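Long-range contacts in flagellin B1 (PDB 5YA6), which is an archaellum subunit that probably builds the filament by which the archaeon swims, and holds a calcium ion in its globular beta domain: residues G12-G17 with Y35-A40; K31-I36 with I117-V122; K48-F53 with G140-E145; Y65-T70 with S94-V99. All blocks are in the same frame, centred on the assembly; numbering follows the deposited sequence.

Interaction 1 (G12-G17 with Y35-A40); sequences GLMCIG and YITPNA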
loop_
_atom_site.group_PDB
_atom_site.type_symbol
_atom_site.label_atom_id
_atom_site.label_comp_id
_atom_site.label_asym_id
_atom_site.label_seq_id
_atom_site.Cartn_x
_atom_site.Cartn_y
_atom_site.Cartn_z
ATOM N N GLY B 12 7.477 16.595 -3.501
ATOM C CA GLY B 12 7.149 15.171 -3.461
ATOM C C GLY B 12 6.892 14.605 -4.843
ATOM O O GLY B 12 7.031 15.303 -5.847
ATOM N N LEU B 13 6.579 13.328 -4.877
ATOM C CA LEU B 13 6.382 12.544 -6.116
ATOM C C LEU B 13 5.009 11.959 -6.229
ATOM O O LEU B 13 4.355 11.703 -5.241
ATOM C CB LEU B 13 7.323 11.381 -6.158
ATOM C CG LEU B 13 8.812 11.712 -6.048
ATOM C CD1 LEU B 13 9.567 10.381 -6.112
ATOM C CD2 LEU B 13 9.268 12.603 -7.158
ATOM N N MET B 14 4.535 11.884 -7.459
ATOM C CA MET B 14 3.240 11.346 -7.810
ATOM C C MET B 14 3.427 10.180 -8.756
ATOM O O MET B 14 4.114 10.290 -9.781
ATOM C CB MET B 14 2.380 12.405 -8.505
ATOM C CG MET B 14 0.968 11.946 -8.858
ATOM S SD MET B 14 0.082 13.352 -9.588
ATOM C CE MET B 14 1.176 14.021 -10.831
ATOM N N CYS B 15 2.717 9.101 -8.491
ATOM C CA CYS B 15 2.592 8.065 -9.456
ATOM C C CYS B 15 1.555 8.417 -10.483
ATOM O O CYS B 15 0.378 8.746 -10.161
ATOM C CB CYS B 15 2.274 6.703 -8.767
ATOM S SG CYS B 15 2.027 5.310 -9.909
ATOM N N ILE B 16 1.986 8.389 -11.760
ATOM C CA ILE B 16 1.089 8.667 -12.874
ATOM C C ILE B 16 0.803 7.464 -13.745
ATOM O O ILE B 16 0.434 7.615 -14.895
ATOM C CB ILE B 16 1.627 9.861 -13.706
ATOM C CG1 ILE B 16 3.072 9.652 -14.204
ATOM C CG2 ILE B 16 1.548 11.117 -12.880
ATOM C CD1 ILE B 16 3.491 10.532 -15.372
ATOM N N GLY B 17 0.897 6.276 -13.178
ATOM C CA GLY B 17 0.533 5.083 -13.857
ATOM C C GLY B 17 1.393 3.918 -13.507
ATOM O O GLY B 17 2.528 4.085 -13.092
ATOM N N TYR B 35 5.328 4.577 -13.238
ATOM C CA TYR B 35 5.647 5.913 -13.773
ATOM C C TYR B 35 5.429 6.985 -12.722
ATOM O O TYR B 35 4.445 6.975 -11.998
ATOM C CB TYR B 35 4.840 6.260 -15.000
ATOM C CG TYR B 35 5.137 5.311 -16.174
ATOM C CD1 TYR B 35 4.581 4.055 -16.276
ATOM C CD2 TYR B 35 5.943 5.726 -17.226
ATOM C CE1 TYR B 35 4.862 3.201 -17.331
ATOM C CE2 TYR B 35 6.235 4.876 -18.294
ATOM C CZ TYR B 35 5.672 3.632 -18.363
ATOM O OH TYR B 35 6.006 2.796 -19.431
ATOM N N ILE B 36 6.463 7.821 -12.608
ATOM C CA ILE B 36 6.647 8.824 -11.545
ATOM C C ILE B 36 6.942 10.225 -12.138
ATOM O O ILE B 36 7.691 10.333 -13.095
ATOM C CB ILE B 36 7.843 8.421 -10.670
ATOM C CG1 ILE B 36 7.582 7.048 -9.997
ATOM C CG2 ILE B 36 8.197 9.525 -9.701
ATOM C CD1 ILE B 36 6.460 7.078 -8.964
ATOM N N THR B 37 6.370 11.270 -11.559
ATOM C CA THR B 37 6.673 12.647 -11.898
ATOM C C THR B 37 6.613 13.466 -10.606
ATOM O O THR B 37 5.887 13.104 -9.684
ATOM C CB THR B 37 5.718 13.224 -12.976
ATOM O OG1 THR B 37 6.252 14.438 -13.556
ATOM C CG2 THR B 37 4.370 13.531 -12.400
ATOM N N PRO B 38 7.349 14.559 -10.523
ATOM C CA PRO B 38 7.214 15.393 -9.301
ATOM C C PRO B 38 5.812 16.010 -9.152
ATOM O O PRO B 38 5.168 16.331 -10.141
ATOM C CB PRO B 38 8.273 16.474 -9.468
ATOM C CG PRO B 38 9.291 15.867 -10.420
ATOM C CD PRO B 38 8.435 15.037 -11.368
ATOM N N ASN B 39 5.410 16.221 -7.907
ATOM C CA ASN B 39 4.238 17.067 -7.619
ATOM C C ASN B 39 4.447 18.454 -8.273
ATOM O O ASN B 39 5.522 18.979 -8.256
ATOM C CB ASN B 39 4.004 17.160 -6.105
ATOM C CG ASN B 39 3.638 15.814 -5.461
ATOM O OD1 ASN B 39 3.138 14.913 -6.138
ATOM N ND2 ASN B 39 3.900 15.675 -4.166
ATOM N N ALA B 40 3.398 19.025 -8.856
ATOM C CA ALA B 40 3.497 20.441 -9.361
ATOM C C ALA B 40 4.082 21.350 -8.314
ATOM O O ALA B 40 3.669 21.293 -7.160
ATOM C CB ALA B 40 2.115 20.942 -9.774
HETATM O O HOH W 1 3.672 13.241 -2.951
#
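The Thr37 methyl stands on one face of the hairpin, between the side chains of Met14 and Ile16, its CG2 3.7 Å from CG2 of Ile16. With OG1 anti to the backbone N (chi1 -164°), the methyl is left in the position between N and the carbonyl carbon, while the hydroxyl takes a hydrogen bond with the backbone O of Asp116, a calcium ligand. Ile16 crosses the threonine at about a right angle, and its CG1 also packs 3.9 Å from CB of Tyr35. Thr37, Ile16 and Tyr35 make up the tight, buried part. The two segments are the open end of an antiparallel beta hairpin built from strands 13-23 and 28-38. The N of Met14 reaches the O of Thr37 at 2.9 Å, and the next bonds along join Ile16 N to Tyr35 O and Tyr35 N to Gly17 O. Gly17 has backbone angles at which a CB would jam against the preceding carbonyl. On the other face, CD1 of Leu13 packs 3.9 Å from CG2 of Ile36. The solvent side belongs to Met14, whose exposed side chain covers Thr37 with CE 3.6 Å from CG2, and to Asn39. Asn39 lies over the backbone of Gly12, its ND2 3.2 Å from Gly12 C; a CB on Gly12 would run into this nitrogen. A water accepts from ND2 of Asn39 at 2.7 Å and also lies close to the O of Leu13.

Interaction 2 (K31-I36 with I117-V122); sequences KLAIYI and IAVLLV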
loop_
_atom_site.group_PDB
_atom_site.type_symbol
_atom_site.label_atom_id
_atom_site.label_comp_id
_atom_site.label_asym_id
_atom_site.label_seq_id
_atom_site.Cartn_x
_atom_site.Cartn_y
_atom_site.Cartn_z
ATOM N N LYS B 31 6.736 -8.429 -14.735
ATOM C CA LYS B 31 7.443 -7.185 -14.663
ATOM C C LYS B 31 6.464 -6.029 -14.516
ATOM O O LYS B 31 5.293 -6.098 -15.068
ATOM C CB LYS B 31 8.315 -6.932 -15.890
ATOM C CG LYS B 31 9.516 -7.842 -16.079
ATOM C CD LYS B 31 10.207 -7.469 -17.395
ATOM C CE LYS B 31 11.565 -8.048 -17.438
ATOM N NZ LYS B 31 12.226 -7.722 -18.750
ATOM N N LEU B 32 6.893 -5.007 -13.771
ATOM C CA LEU B 32 6.086 -3.777 -13.510
ATOM C C LEU B 32 6.875 -2.579 -13.998
ATOM O O LEU B 32 8.096 -2.536 -13.867
ATOM C CB LEU B 32 5.743 -3.569 -12.029
ATOM C CG LEU B 32 4.927 -4.677 -11.384
ATOM C CD1 LEU B 32 4.912 -4.508 -9.901
ATOM C CD2 LEU B 32 3.518 -4.713 -11.964
ATOM N N ALA B 33 6.173 -1.562 -14.453
ATOM C CA ALA B 33 6.757 -0.287 -14.815
ATOM C C ALA B 33 5.930 0.785 -14.103
ATOM O O ALA B 33 4.713 0.992 -14.424
ATOM C CB ALA B 33 6.743 -0.100 -16.333
ATOM N N ILE B 34 6.566 1.465 -13.118
ATOM C CA ILE B 34 5.845 2.435 -12.280
ATOM C C ILE B 34 6.257 3.823 -12.685
ATOM O O ILE B 34 7.446 4.218 -12.527
ATOM C CB ILE B 34 6.142 2.193 -10.782
ATOM C CG1 ILE B 34 5.761 0.755 -10.426
ATOM C CG2 ILE B 34 5.513 3.258 -9.918
ATOM C CD1 ILE B 34 6.384 0.285 -9.107
ATOM N N TYR B 35 5.328 4.577 -13.238
ATOM C CA TYR B 35 5.647 5.913 -13.773
ATOM C C TYR B 35 5.429 6.985 -12.722
ATOM O O TYR B 35 4.445 6.975 -11.998
ATOM C CB TYR B 35 4.840 6.260 -15.000
ATOM C CG TYR B 35 5.137 5.311 -16.174
ATOM C CD1 TYR B 35 4.581 4.055 -16.276
ATOM C CD2 TYR B 35 5.943 5.726 -17.226
ATOM C CE1 TYR B 35 4.862 3.201 -17.331
ATOM C CE2 TYR B 35 6.235 4.876 -18.294
ATOM C CZ TYR B 35 5.672 3.632 -18.363
ATOM O OH TYR B 35 6.006 2.796 -19.431
ATOM N N ILE B 36 6.463 7.821 -12.608
ATOM C CA ILE B 36 6.647 8.824 -11.545
ATOM C C ILE B 36 6.942 10.225 -12.138
ATOM O O ILE B 36 7.691 10.333 -13.095
ATOM C CB ILE B 36 7.843 8.421 -10.670
ATOM C CG1 ILE B 36 7.582 7.048 -9.997
ATOM C CG2 ILE B 36 8.197 9.525 -9.701
ATOM C CD1 ILE B 36 6.460 7.078 -8.964
ATOM N N ILE B 117 9.668 12.830 -16.251
ATOM C CA ILE B 117 8.960 11.575 -16.033
ATOM C C ILE B 117 10.025 10.488 -15.971
ATOM O O ILE B 117 10.867 10.366 -16.868
ATOM C CB ILE B 117 7.886 11.227 -17.101
ATOM C CG1 ILE B 117 6.884 12.364 -17.216
ATOM C CG2 ILE B 117 7.183 9.898 -16.771
ATOM C CD1 ILE B 117 5.950 12.173 -18.425
ATOM N N ALA B 118 9.946 9.664 -14.926
ATOM C CA ALA B 118 10.794 8.512 -14.803
ATOM C C ALA B 118 9.924 7.273 -14.718
ATOM O O ALA B 118 8.771 7.352 -14.316
ATOM C CB ALA B 118 11.677 8.585 -13.583
ATOM N N VAL B 119 10.486 6.111 -15.039
ATOM C CA VAL B 119 9.766 4.850 -14.825
ATOM C C VAL B 119 10.612 3.975 -13.930
ATOM O O VAL B 119 11.850 3.941 -14.049
ATOM C CB VAL B 119 9.396 4.186 -16.183
ATOM C CG1 VAL B 119 10.649 3.827 -16.978
ATOM C CG2 VAL B 119 8.516 2.978 -15.965
ATOM N N LEU B 120 10.002 3.280 -12.960
ATOM C CA LEU B 120 10.721 2.334 -12.100
ATOM C C LEU B 120 10.452 1.002 -12.727
ATOM O O LEU B 120 9.319 0.544 -12.790
ATOM C CB LEU B 120 10.203 2.396 -10.652
ATOM C CG LEU B 120 10.070 3.818 -10.101
ATOM C CD1 LEU B 120 9.556 3.688 -8.661
ATOM C CD2 LEU B 120 11.381 4.615 -10.122
ATOM N N LEU B 121 11.518 0.351 -13.138
ATOM C CA LEU B 121 11.453 -0.971 -13.709
ATOM C C LEU B 121 11.682 -2.005 -12.580
ATOM O O LEU B 121 12.733 -2.065 -11.937
ATOM C CB LEU B 121 12.528 -1.074 -14.839
ATOM C CG LEU B 121 12.482 0.010 -15.928
ATOM C CD1 LEU B 121 13.706 -0.181 -16.840
ATOM C CD2 LEU B 121 11.159 0.007 -16.681
ATOM N N VAL B 122 10.687 -2.872 -12.392
ATOM C CA VAL B 122 10.675 -3.894 -11.339
ATOM C C VAL B 122 10.442 -5.292 -11.913
ATOM O O VAL B 122 9.505 -5.471 -12.699
ATOM C CB VAL B 122 9.568 -3.582 -10.277
ATOM C CG1 VAL B 122 9.534 -4.646 -9.173
ATOM C CG2 VAL B 122 9.823 -2.212 -9.674
#
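In the interior of a mixed beta sheet, Tyr35 and Val119 face each other as a non-hydrogen-bonded pair of two antiparallel strands. The CG2 methyl of Val119 stands over the centre of the Tyr35 ring, 3.7 Å from its centroid and only 8° off the normal, a clear CH-pi contact. The same methyl touches CB of Ala33 at 3.6 Å, so one methyl serves both Tyr35 and Ala33, neighbours but one on the facing strand. Val119 has CG1 between its backbone N and carbonyl carbon (chi1 62°), which puts CG2 anti to the N and over the ring. CG2 of Ile117 comes more loosely to the edge of the ring, 4.4 Å from CD2 of Tyr35. Leu32, Ile34, Leu120 and Val122 project from the other face of the sheet; there the CB atoms of Ile34 and Leu120 lie 4.1 Å apart. Three hydrogen-bonded pairs, Leu32 with Val122, Ile34 with Leu120 and Ile36 with Ala118, supply six backbone bonds of 2.8 to 3.0 Å between N and O. Strand 13-23 continues the sheet beyond segment 31-36, and strand 94-99 does so beyond segment 117-122, while Leu32 and Ile34 pack on Phe154 and Ile152 of strand 150-155.

Interaction 3 (K48-F53 with G140-E145); sequences KNAKLF and GQFQPE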
loop_
_atom_site.group_PDB
_atom_site.type_symbol
_atom_site.label_atom_id
_atom_site.label_comp_id
_atom_site.label_asym_id
_atom_site.label_seq_id
_atom_site.Cartn_x
_atom_site.Cartn_y
_atom_site.Cartn_z
ATOM N N LYS B 48 18.433 8.844 -5.601
ATOM C CA LYS B 48 19.431 7.825 -5.414
ATOM C C LYS B 48 19.283 7.044 -4.103
ATOM O O LYS B 48 19.643 5.860 -4.100
ATOM C CB LYS B 48 20.864 8.414 -5.583
ATOM C CG LYS B 48 21.169 8.790 -7.007
ATOM C CD LYS B 48 22.534 9.439 -7.254
ATOM C CE LYS B 48 22.750 10.776 -6.533
ATOM N NZ LYS B 48 21.841 11.823 -7.021
ATOM N N ASN B 49 18.691 7.596 -3.032
ATOM C CA ASN B 49 18.410 6.812 -1.791
ATOM C C ASN B 49 16.950 6.449 -1.613
ATOM O O ASN B 49 16.532 6.029 -0.543
ATOM C CB ASN B 49 18.875 7.643 -0.586
ATOM C CG ASN B 49 20.333 7.817 -0.618
ATOM O OD1 ASN B 49 20.838 8.889 -0.962
ATOM N ND2 ASN B 49 21.041 6.719 -0.419
ATOM N N ALA B 50 16.180 6.607 -2.676
ATOM C CA ALA B 50 14.737 6.422 -2.605
ATOM C C ALA B 50 14.429 4.955 -2.487
ATOM O O ALA B 50 15.091 4.097 -3.117
ATOM C CB ALA B 50 14.054 7.041 -3.832
ATOM N N LYS B 51 13.425 4.600 -1.673
ATOM C CA LYS B 51 13.095 3.246 -1.430
ATOM C C LYS B 51 11.690 3.020 -1.970
ATOM O O LYS B 51 10.837 3.882 -1.835
ATOM C CB LYS B 51 13.151 2.931 0.044
ATOM C CG LYS B 51 14.606 2.927 0.581
ATOM C CD LYS B 51 14.730 3.111 2.077
ATOM C CE LYS B 51 16.195 3.013 2.534
ATOM N NZ LYS B 51 17.188 3.882 1.776
ATOM N N LEU B 52 11.532 1.901 -2.625
ATOM C CA LEU B 52 10.287 1.427 -3.122
ATOM C C LEU B 52 9.802 0.307 -2.193
ATOM O O LEU B 52 10.394 -0.778 -2.120
ATOM C CB LEU B 52 10.439 0.946 -4.549
ATOM C CG LEU B 52 9.161 0.390 -5.205
ATOM C CD1 LEU B 52 8.078 1.487 -5.249
ATOM C CD2 LEU B 52 9.454 -0.133 -6.587
ATOM N N PHE B 53 8.629 0.526 -1.590
ATOM C CA PHE B 53 7.981 -0.449 -0.681
ATOM C C PHE B 53 6.835 -1.078 -1.399
ATOM O O PHE B 53 6.036 -0.348 -1.963
ATOM C CB PHE B 53 7.501 0.307 0.595
ATOM C CG PHE B 53 8.611 0.961 1.402
ATOM C CD1 PHE B 53 9.265 0.284 2.440
ATOM C CD2 PHE B 53 8.969 2.242 1.171
ATOM C CE1 PHE B 53 10.315 0.887 3.138
ATOM C CE2 PHE B 53 9.998 2.864 1.884
ATOM C CZ PHE B 53 10.662 2.184 2.891
ATOM N N GLY B 140 1.805 -0.076 -2.324
ATOM C CA GLY B 140 3.194 0.373 -2.106
ATOM C C GLY B 140 3.360 1.873 -2.087
ATOM O O GLY B 140 2.421 2.612 -2.367
ATOM N N GLN B 141 4.585 2.336 -1.782
ATOM C CA GLN B 141 4.914 3.733 -1.808
ATOM C C GLN B 141 6.368 3.807 -2.312
ATOM O O GLN B 141 7.181 2.920 -2.054
ATOM C CB GLN B 141 4.836 4.410 -0.427
ATOM C CG GLN B 141 3.367 4.403 0.115
ATOM C CD GLN B 141 3.247 5.228 1.394
ATOM O OE1 GLN B 141 4.196 5.873 1.824
ATOM N NE2 GLN B 141 2.029 5.260 1.977
ATOM N N PHE B 142 6.633 4.886 -3.077
ATOM C CA PHE B 142 8.010 5.260 -3.491
ATOM C C PHE B 142 8.416 6.508 -2.758
ATOM O O PHE B 142 7.853 7.576 -2.971
ATOM C CB PHE B 142 8.052 5.478 -4.984
ATOM C CG PHE B 142 9.474 5.724 -5.510
ATOM C CD1 PHE B 142 10.466 4.826 -5.236
ATOM C CD2 PHE B 142 9.759 6.820 -6.315
ATOM C CE1 PHE B 142 11.745 5.017 -5.706
ATOM C CE2 PHE B 142 11.043 6.986 -6.812
ATOM C CZ PHE B 142 12.019 6.088 -6.514
ATOM N N GLN B 143 9.381 6.345 -1.845
ATOM C CA GLN B 143 9.715 7.341 -0.865
ATOM C C GLN B 143 11.204 7.784 -1.019
ATOM O O GLN B 143 12.106 7.093 -0.606
ATOM C CB GLN B 143 9.527 6.728 0.509
ATOM C CG GLN B 143 9.802 7.739 1.641
ATOM C CD GLN B 143 8.901 8.931 1.646
ATOM O OE1 GLN B 143 7.700 8.845 1.990
ATOM N NE2 GLN B 143 9.463 10.090 1.227
ATOM N N PRO B 144 11.398 8.927 -1.577
ATOM C CA PRO B 144 12.756 9.475 -1.519
ATOM C C PRO B 144 13.114 9.914 -0.106
ATOM O O PRO B 144 12.257 10.051 0.776
ATOM C CB PRO B 144 12.631 10.733 -2.416
ATOM C CG PRO B 144 11.587 10.337 -3.381
ATOM C CD PRO B 144 10.533 9.763 -2.377
ATOM N N GLU B 145 14.378 10.206 0.090
ATOM C CA GLU B 145 14.795 10.643 1.394
ATOM C C GLU B 145 14.019 11.864 1.873
ATOM O O GLU B 145 13.600 11.922 3.065
ATOM C CB GLU B 145 16.292 10.880 1.394
ATOM C CG GLU B 145 16.813 11.329 2.769
ATOM C CD GLU B 145 18.316 11.587 2.778
ATOM O OE1 GLU B 145 18.833 11.991 3.872
ATOM O OE2 GLU B 145 18.992 11.390 1.742
HETATM O O HOH W 2 16.485 9.658 -2.088
#
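The Phe142 ring comes obliquely against segment 48-53, its CZ 3.5 Å from CB of Ala50 and its CD1 3.9 Å from CB of Leu52. A first torsion that sets CG anti to the backbone N (chi1 -174°) carries the ring along the partner strand as far as Ala50, across the line of the Leu52 side chain. Tyr95 meets this ring edge-to-face, and Leu13 and Leu120 also pack on it. Replacing Phe142 by an alanine would probably open a gap beside the CB of Ala50 and deprive Tyr95 of its edge-to-face partner. The Phe53 ring, projecting from the other face of the sheet, has CB of Gln143 and the O of Gln141 at its edge, the former 4.1 Å from CE2 of Phe53. Four backbone hydrogen bonds join the antiparallel strands, among them Gln143 N to Lys51 O at 2.9 Å and almost straight (179°). Gly140 lies so near the carbonyl of Phe53 that a CB would collide with it. Gln143 bends at chi2 and gives NE2 to a lone pair of Pro144 O at 2.8 Å, in its own amide plane; NE2 also binds Gly147 O. NE2 of Gln141 reaches Ser139 OG and Glu137 O of the second subunit. One face, with Leu52 and Phe142, is apolar interior; the other mixes the Phe53 ring with amides whose N-H groups go to oxygens, partly across the subunit boundary.

Interaction 4 (Y65-T70 with S94-V99); sequences YSTVTT and SYVVGV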
loop_
_atom_site.group_PDB
_atom_site.type_symbol
_atom_site.label_atom_id
_atom_site.label_comp_id
_atom_site.label_asym_id
_atom_site.label_seq_id
_atom_site.Cartn_x
_atom_site.Cartn_y
_atom_site.Cartn_z
ATOM N N TYR B 65 17.660 1.604 -5.258
ATOM C CA TYR B 65 18.028 2.138 -6.561
ATOM C C TYR B 65 19.235 1.353 -7.116
ATOM O O TYR B 65 20.308 1.408 -6.535
ATOM C CB TYR B 65 18.333 3.613 -6.381
ATOM C CG TYR B 65 18.726 4.472 -7.557
ATOM C CD1 TYR B 65 19.995 4.363 -8.160
ATOM C CD2 TYR B 65 17.885 5.441 -8.033
ATOM C CE1 TYR B 65 20.341 5.172 -9.197
ATOM C CE2 TYR B 65 18.253 6.317 -9.037
ATOM C CZ TYR B 65 19.508 6.183 -9.648
ATOM O OH TYR B 65 19.837 7.077 -10.611
ATOM N N SER B 66 19.071 0.717 -8.269
ATOM C CA SER B 66 20.221 0.024 -8.887
ATOM C C SER B 66 20.983 0.930 -9.793
ATOM O O SER B 66 22.217 1.106 -9.615
ATOM C CB SER B 66 19.718 -1.171 -9.688
ATOM O OG SER B 66 20.825 -1.849 -10.258
ATOM N N THR B 67 20.332 1.474 -10.812
ATOM C CA THR B 67 20.949 2.407 -11.760
ATOM C C THR B 67 19.866 3.166 -12.567
ATOM O O THR B 67 18.615 2.938 -12.342
ATOM C CB THR B 67 21.958 1.694 -12.697
ATOM O OG1 THR B 67 22.697 2.679 -13.422
ATOM C CG2 THR B 67 21.181 0.742 -13.669
ATOM N N VAL B 68 20.266 3.999 -13.512
ATOM C CA VAL B 68 19.390 4.739 -14.379
ATOM C C VAL B 68 19.806 4.488 -15.851
ATOM O O VAL B 68 21.009 4.280 -16.132
ATOM C CB VAL B 68 19.367 6.260 -14.033
ATOM C CG1 VAL B 68 20.772 6.858 -14.013
ATOM C CG2 VAL B 68 18.481 7.049 -14.984
ATOM N N THR B 69 18.837 4.494 -16.744
ATOM C CA THR B 69 19.096 4.274 -18.201
ATOM C C THR B 69 18.252 5.206 -19.012
ATOM O O THR B 69 17.103 5.520 -18.672
ATOM C CB THR B 69 18.810 2.845 -18.664
ATOM O OG1 THR B 69 19.020 2.767 -20.093
ATOM C CG2 THR B 69 17.358 2.406 -18.352
ATOM N N THR B 70 18.835 5.716 -20.125
ATOM C CA THR B 70 18.093 6.520 -21.049
ATOM C C THR B 70 17.595 5.693 -22.266
ATOM O O THR B 70 16.966 6.224 -23.130
ATOM C CB THR B 70 18.980 7.578 -21.639
ATOM O OG1 THR B 70 20.208 6.929 -21.995
ATOM C CG2 THR B 70 19.317 8.741 -20.599
ATOM N N SER B 94 15.989 -4.748 -6.046
ATOM C CA SER B 94 16.440 -3.507 -6.674
ATOM C C SER B 94 15.520 -3.103 -7.804
ATOM O O SER B 94 14.959 -4.000 -8.452
ATOM C CB SER B 94 17.841 -3.721 -7.322
ATOM O OG SER B 94 18.670 -4.487 -6.478
ATOM N N TYR B 95 15.346 -1.794 -8.021
ATOM C CA TYR B 95 14.621 -1.263 -9.196
ATOM C C TYR B 95 15.615 -0.524 -10.097
ATOM O O TYR B 95 16.638 0.002 -9.626
ATOM C CB TYR B 95 13.395 -0.307 -8.846
ATOM C CG TYR B 95 13.780 0.909 -8.051
ATOM C CD1 TYR B 95 13.834 0.863 -6.679
ATOM C CD2 TYR B 95 14.154 2.085 -8.674
ATOM C CE1 TYR B 95 14.232 1.952 -5.941
ATOM C CE2 TYR B 95 14.550 3.185 -7.968
ATOM C CZ TYR B 95 14.612 3.117 -6.584
ATOM O OH TYR B 95 15.080 4.231 -5.907
ATOM N N VAL B 96 15.302 -0.444 -11.382
ATOM C CA VAL B 96 16.057 0.385 -12.309
ATOM C C VAL B 96 15.254 1.607 -12.713
ATOM O O VAL B 96 14.041 1.492 -12.994
ATOM C CB VAL B 96 16.449 -0.491 -13.539
ATOM C CG1 VAL B 96 17.065 0.353 -14.646
ATOM C CG2 VAL B 96 17.302 -1.661 -13.061
ATOM N N VAL B 97 15.874 2.758 -12.795
ATOM C CA VAL B 97 15.138 3.914 -13.252
ATOM C C VAL B 97 15.316 4.112 -14.749
ATOM O O VAL B 97 16.448 4.152 -15.243
ATOM C CB VAL B 97 15.582 5.196 -12.520
ATOM C CG1 VAL B 97 14.863 6.427 -13.036
ATOM C CG2 VAL B 97 15.383 5.032 -10.990
ATOM N N GLY B 98 14.218 4.225 -15.468
ATOM C CA GLY B 98 14.250 4.586 -16.927
ATOM C C GLY B 98 13.869 6.022 -17.067
ATOM O O GLY B 98 12.856 6.488 -16.503
ATOM N N VAL B 99 14.605 6.737 -17.936
ATOM C CA VAL B 99 14.235 8.067 -18.308
ATOM C C VAL B 99 13.078 8.074 -19.335
ATOM O O VAL B 99 13.156 7.400 -20.383
ATOM C CB VAL B 99 15.456 8.840 -18.856
ATOM C CG1 VAL B 99 15.056 10.240 -19.330
ATOM C CG2 VAL B 99 16.589 8.813 -17.841
#
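Strands 65-69 and 94-99 run parallel, 15° apart, and four backbone hydrogen bonds join them, from Ser66 N to Tyr95 O at one end to Val99 N to Thr69 O at the other. The CA of Tyr65 stands above one face of the Tyr95 ring, offset toward the rim and 3.9 Å from the centroid, in a CH-pi contact. The Tyr95 hydroxyl comes to the edge of the Tyr65 ring, in its plane, with OH 3.3 Å from CB of Tyr65. That hydroxyl is also hydrogen-bonded to Ala50 O. With a phenylalanine in place of Tyr95, the carbonyl of Ala50 would probably lose this partner. CG2 of Val97 closes the group, 3.7 Å from CE2 of Tyr65 and at the edge of the Tyr95 ring. Here the sheet departs from antiparallel order: this is its parallel pair, linked by a long connection without helix or strand. Three residue steps from Tyr65 to Val68 match two from Tyr95 to Val97, a beta bulge at Ser66 and Thr67. Beyond it, Val68 has CG1 between N and carbonyl carbon (chi1 54°), which leaves CG2 anti to the N, 3.9 Å from CG2 of Val99, which Thr70 CG2 meets at the same distance.

Overall arrangement
From the N terminus, interaction 1 closes first, a local hairpin between strands 13-23 and 28-38. Strand 28-38 then serves again in interaction 2, which shares Tyr35 and Ile36 with interaction 1 and closes a much longer loop to strand 117-123. Interaction 3 opens within that loop and ends beyond it, at segment 140-145, so the two cross along the chain. Interaction 4, joining 65-70 to 94-99, falls inside both loops. All four belong to one mixed sheet. Backbone bonds from strand 117-123 to strand 94-99 join interactions 2 and 4, the neighbouring strands 51-56 and 59-69 connect interactions 3 and 4, and Ile34 and Val122 of interaction 2 pack against Leu52 of interaction 3.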